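Local coordinates for ER-derived vesicles protein ERV41 (Saccharomyces cerevisiae, PDB 3ZLC) that is a constituent of COPII vesicles leaving the endoplasmic reticulum, needed for efficient transport of a subset of secretory proteins to the Golgi, represented here by its lumenal domain, at residues I26-C32 and E113-V119. Residues are numbered along the deposited sequence; the frame is centred on the assembly and turned at random.
Sequences IYVNTKC and EFNGCHV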
ATOM      1  N   ILE A  26      -6.000   1.788  -1.718  1.00 13.67           N
ATOM      2  CA  ILE A  26      -5.692   2.405  -0.424  0.83 15.69           C
ATOM      3  C   ILE A  26      -6.561   3.656  -0.220  1.00 15.07           C
ATOM      4  O   ILE A  26      -6.890   4.330  -1.199  1.00 16.23           O
ATOM      5  CB  ILE A  26      -4.181   2.777  -0.380  0.83 18.04           C
ATOM      6  CG1 ILE A  26      -3.336   1.505  -0.534  0.83 21.25           C
ATOM      7  CG2 ILE A  26      -3.796   3.497   0.913  0.83 19.84           C
ATOM      8  CD1 ILE A  26      -1.858   1.745  -0.499  0.83 29.47           C
ATOM      9  N   TYR A  27      -6.931   3.959   1.029  1.00 14.49           N
ATOM     10  CA  TYR A  27      -7.582   5.232   1.340  1.00 13.64           C
ATOM     11  C   TYR A  27      -6.517   6.015   2.089  1.00 19.45           C
ATOM     12  O   TYR A  27      -5.881   5.475   2.987  1.00 15.67           O
ATOM     13  CB  TYR A  27      -8.789   5.050   2.273  1.00 14.31           C
ATOM     14  CG  TYR A  27      -9.918   4.173   1.752  1.00 16.23           C
ATOM     15  CD1 TYR A  27     -10.144   4.008   0.386  1.00 15.73           C
ATOM     16  CD2 TYR A  27     -10.756   3.511   2.635  1.00 14.99           C
ATOM     17  CE1 TYR A  27     -11.197   3.204  -0.078  1.00 18.04           C
ATOM     18  CE2 TYR A  27     -11.799   2.710   2.189  1.00 19.05           C
ATOM     19  CZ  TYR A  27     -12.013   2.555   0.833  1.00 24.61           C
ATOM     20  OH  TYR A  27     -13.055   1.761   0.389  1.00 23.03           O
ATOM     21  N   VAL A  28      -6.305   7.269   1.712  1.00 14.20           N
ATOM     22  CA  VAL A  28      -5.375   8.152   2.433  1.00 14.53           C
ATOM     23  C   VAL A  28      -6.184   9.317   2.997  1.00 17.20           C
ATOM     24  O   VAL A  28      -7.050   9.851   2.304  1.00 16.61           O
ATOM     25  CB  VAL A  28      -4.278   8.720   1.492  1.00 18.17           C
ATOM     26  CG1 VAL A  28      -3.318   9.627   2.267  1.00 18.91           C
ATOM     27  CG2 VAL A  28      -3.485   7.577   0.831  1.00 17.28           C
ATOM     28  N   ASN A  29      -5.900   9.711   4.242  1.00 16.18           N
ATOM     29  CA  ASN A  29      -6.641  10.782   4.940  1.00 18.73           C
ATOM     30  C   ASN A  29      -6.200  12.178   4.482  1.00 20.31           C
ATOM     31  O   ASN A  29      -6.146  13.120   5.277  1.00 20.91           O
ATOM     32  CB  ASN A  29      -6.430  10.608   6.457  1.00 17.89           C
ATOM     33  CG  ASN A  29      -7.427  11.372   7.327  1.00 19.30           C
ATOM     34  OD1 ASN A  29      -7.302  11.332   8.551  1.00 21.63           O
ATOM     35  ND2 ASN A  29      -8.419  12.050   6.719  1.00 20.25           N
ATOM     36  N   THR A  30      -5.927  12.309   3.183  1.00 18.92           N
ATOM     37  CA  THR A  30      -5.568  13.593   2.561  1.00 21.51           C
ATOM     38  C   THR A  30      -6.253  13.692   1.194  1.00 19.30           C
ATOM     39  O   THR A  30      -6.420  12.673   0.506  1.00 20.21           O
ATOM     40  CB  THR A  30      -4.034  13.700   2.363  1.00 20.23           C
ATOM     41  OG1 THR A  30      -3.368  13.549   3.632  1.00 20.43           O
ATOM     42  CG2 THR A  30      -3.648  15.043   1.734  1.00 19.68           C
ATOM     43  N   LYS A  31      -6.677  14.898   0.817  1.00 19.84           N
ATOM     44  CA  LYS A  31      -7.285  15.129  -0.504  1.00 22.79           C
ATOM     45  C   LYS A  31      -6.306  14.762  -1.606  1.00 19.52           C
ATOM     46  O   LYS A  31      -5.096  14.963  -1.448  1.00 23.66           O
ATOM     47  CB  LYS A  31      -7.676  16.597  -0.677  1.00 25.49           C
ATOM     48  CG  LYS A  31      -8.437  17.179   0.490  1.00 41.04           C
ATOM     49  CD  LYS A  31      -9.824  16.621   0.574  1.00 45.74           C
ATOM     50  CE  LYS A  31     -10.835  17.656   0.120  1.00 52.74           C
ATOM     51  NZ  LYS A  31     -12.208  17.082   0.125  1.00 48.83           N
ATOM     52  N   CYS A  32      -6.817  14.228  -2.716  1.00 21.46           N
ATOM     53  CA  CYS A  32      -5.956  13.657  -3.766  1.00 19.97           C
ATOM     54  C   CYS A  32      -4.933  14.649  -4.337  1.00 20.24           C
ATOM     55  O   CYS A  32      -3.782  14.288  -4.592  1.00 21.75           O
ATOM     56  CB  CYS A  32      -6.813  13.119  -4.916  1.00 24.21           C
ATOM     57  SG  CYS A  32      -7.918  11.767  -4.466  1.00 23.37           S
ATOM     58  N   GLU A 113     -11.080  16.493   9.231  1.00 66.42           N
ATOM     59  CA  GLU A 113     -10.840  15.149   9.766  1.00 68.04           C
ATOM     60  C   GLU A 113     -11.112  14.071   8.719  1.00 53.96           C
ATOM     61  O   GLU A 113     -10.593  12.960   8.818  1.00 54.62           O
ATOM     62  CB  GLU A 113     -11.721  14.882  10.994  1.00 69.45           C
ATOM     63  CG  GLU A 113     -11.123  15.311  12.331  1.00 79.77           C
ATOM     64  CD  GLU A 113     -12.056  15.038  13.502  1.00 88.95           C
ATOM     65  OE1 GLU A 113     -12.961  14.189  13.356  1.00 89.03           O
ATOM     66  OE2 GLU A 113     -11.891  15.677  14.566  1.00 95.45           O
ATOM     67  N   PHE A 114     -11.926  14.405   7.720  1.00 50.05           N
ATOM     68  CA  PHE A 114     -12.377  13.416   6.746  1.00 40.48           C
ATOM     69  C   PHE A 114     -11.812  13.595   5.339  1.00 27.88           C
ATOM     70  O   PHE A 114     -12.175  12.820   4.440  1.00 27.05           O
ATOM     71  CB  PHE A 114     -13.909  13.374   6.703  1.00 52.54           C
ATOM     72  CG  PHE A 114     -14.538  13.178   8.052  1.00 62.94           C
ATOM     73  CD1 PHE A 114     -14.328  12.000   8.756  1.00 60.49           C
ATOM     74  CD2 PHE A 114     -15.323  14.174   8.627  1.00 63.04           C
ATOM     75  CE1 PHE A 114     -14.892  11.813  10.005  1.00 62.25           C
ATOM     76  CE2 PHE A 114     -15.900  13.991   9.876  1.00 61.17           C
ATOM     77  CZ  PHE A 114     -15.683  12.809  10.568  1.00 60.47           C
ATOM     78  N   ASN A 115     -10.952  14.605   5.151  1.00 25.13           N
ATOM     79  CA  ASN A 115     -10.161  14.731   3.924  1.00 26.94           C
ATOM     80  C   ASN A 115      -9.696  13.355   3.506  1.00 21.45           C
ATOM     81  O   ASN A 115      -9.135  12.628   4.332  1.00 25.05           O
ATOM     82  CB  ASN A 115      -8.918  15.599   4.162  1.00 32.35           C
ATOM     83  CG  ASN A 115      -9.256  17.055   4.417  1.00 37.44           C
ATOM     84  OD1 ASN A 115     -10.351  17.512   4.096  1.00 43.63           O
ATOM     85  ND2 ASN A 115      -8.308  17.796   4.988  1.00 35.15           N
ATOM     86  N   GLY A 116      -9.935  12.963   2.254  1.00 23.56           N
ATOM     87  CA  GLY A 116      -9.520  11.629   1.838  1.00 23.96           C
ATOM     88  C   GLY A 116      -9.303  11.442   0.350  1.00 23.06           C
ATOM     89  O   GLY A 116      -9.862  12.174  -0.462  1.00 19.84           O
ATOM     90  N   CYS A 117      -8.475  10.460   0.001  1.00 20.43           N
ATOM     91  CA  CYS A 117      -8.247  10.080  -1.385  1.00 21.98           C
ATOM     92  C   CYS A 117      -8.242   8.559  -1.497  1.00 22.19           C
ATOM     93  O   CYS A 117      -7.567   7.866  -0.721  1.00 17.07           O
ATOM     94  CB  CYS A 117      -6.908  10.604  -1.886  1.00 22.45           C
ATOM     95  SG  CYS A 117      -6.661  10.365  -3.677  1.00 21.87           S
ATOM     96  N   HIS A 118      -9.017   8.058  -2.453  1.00 20.95           N
ATOM     97  CA  HIS A 118      -9.042   6.641  -2.789  1.00 19.41           C
ATOM     98  C   HIS A 118      -8.055   6.430  -3.933  1.00 14.82           C
ATOM     99  O   HIS A 118      -8.293   6.887  -5.060  1.00 18.84           O
ATOM    100  CB  HIS A 118     -10.452   6.252  -3.235  1.00 15.95           C
ATOM    101  CG  HIS A 118     -10.613   4.798  -3.549  1.00 20.71           C
ATOM    102  ND1 HIS A 118     -11.704   4.302  -4.239  1.00 19.16           N
ATOM    103  CD2 HIS A 118      -9.841   3.724  -3.245  1.00 17.94           C
ATOM    104  CE1 HIS A 118     -11.582   2.991  -4.367  1.00 19.16           C
ATOM    105  NE2 HIS A 118     -10.469   2.611  -3.774  1.00 22.14           N
ATOM    106  N   VAL A 119      -6.950   5.747  -3.641  1.00 17.24           N
ATOM    107  CA  VAL A 119      -5.891   5.528  -4.623  1.00 16.19           C
ATOM    108  C   VAL A 119      -5.921   4.064  -5.058  1.00 14.71           C
ATOM    109  O   VAL A 119      -5.781   3.166  -4.233  1.00 19.23           O
ATOM    110  CB  VAL A 119      -4.516   5.849  -4.020  1.00 17.51           C
ATOM    111  CG1 VAL A 119      -3.425   5.570  -5.044  1.00 22.05           C
ATOM    112  CG2 VAL A 119      -4.473   7.319  -3.548  1.00 17.76           C
TER
HETATM  113  O   HOH W   1      -6.050  15.723   5.676  1.00 31.71           O
HETATM  114  O   HOH W   2      -8.436  12.677  10.653  1.00 38.22           O
HETATM  115  O   HOH W   3     -12.567  14.588   1.863  1.00 42.26           O
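Ile-26 and Val-119 form an antiparallel hydrogen-bonded pair, Val-28 and Cys-117 the next, with Tyr-27 and His-118 as the non-hydrogen-bonded pair between them. The short strands run at 153° to each other, and all four backbone bonds are near straight, Val-119 N to Ile-26 O being 2.8 Å. Past Val-28 the chain leaves the ladder, and the side-chain amide of Asn-29 takes over. Its ND2 donates to Asn-115 O at 2.6 Å, within both the amide and carbonyl planes, and to Glu-113 O at 3.2 Å, from above that carbonyl's plane. With CG anti to the backbone N (chi1 -163°), the amide reaches the backbone of 113-115, and one water links Asn-29 OD1 back to Glu-113 O. Beyond this, 26-32 turns across the other segment, and the bent Lys-31 chain crosses that of Asn-115 at about a right angle, Lys-31 CD 3.7 Å from Asn-115 OD1. The turn ends at the disulfide, where Cys-32 SG and Cys-117 SG are 2.0 Å apart with a C-S-S-C torsion of 101°, so the chain after strand 19-28 is tied covalently to Cys-117 of the neighbouring strand. On the sheet face of Tyr-27, the tyrosine edge meets the imidazole face of His-118 in an offset edge-to-face pair, Tyr-27 CE1 lying 3.5 Å from His-118 CD2; Asp-25 holds His-118 NE2. Strands 19-28 and 117-126 lie side by side in a six-stranded mixed sheet, with 156-163 beyond the former and the edge strand 53-57 beyond the latter, while Leu-35 and Ile-37 of strand 35-41 pack against the face bearing Val-28, Cys-117 and Val-119.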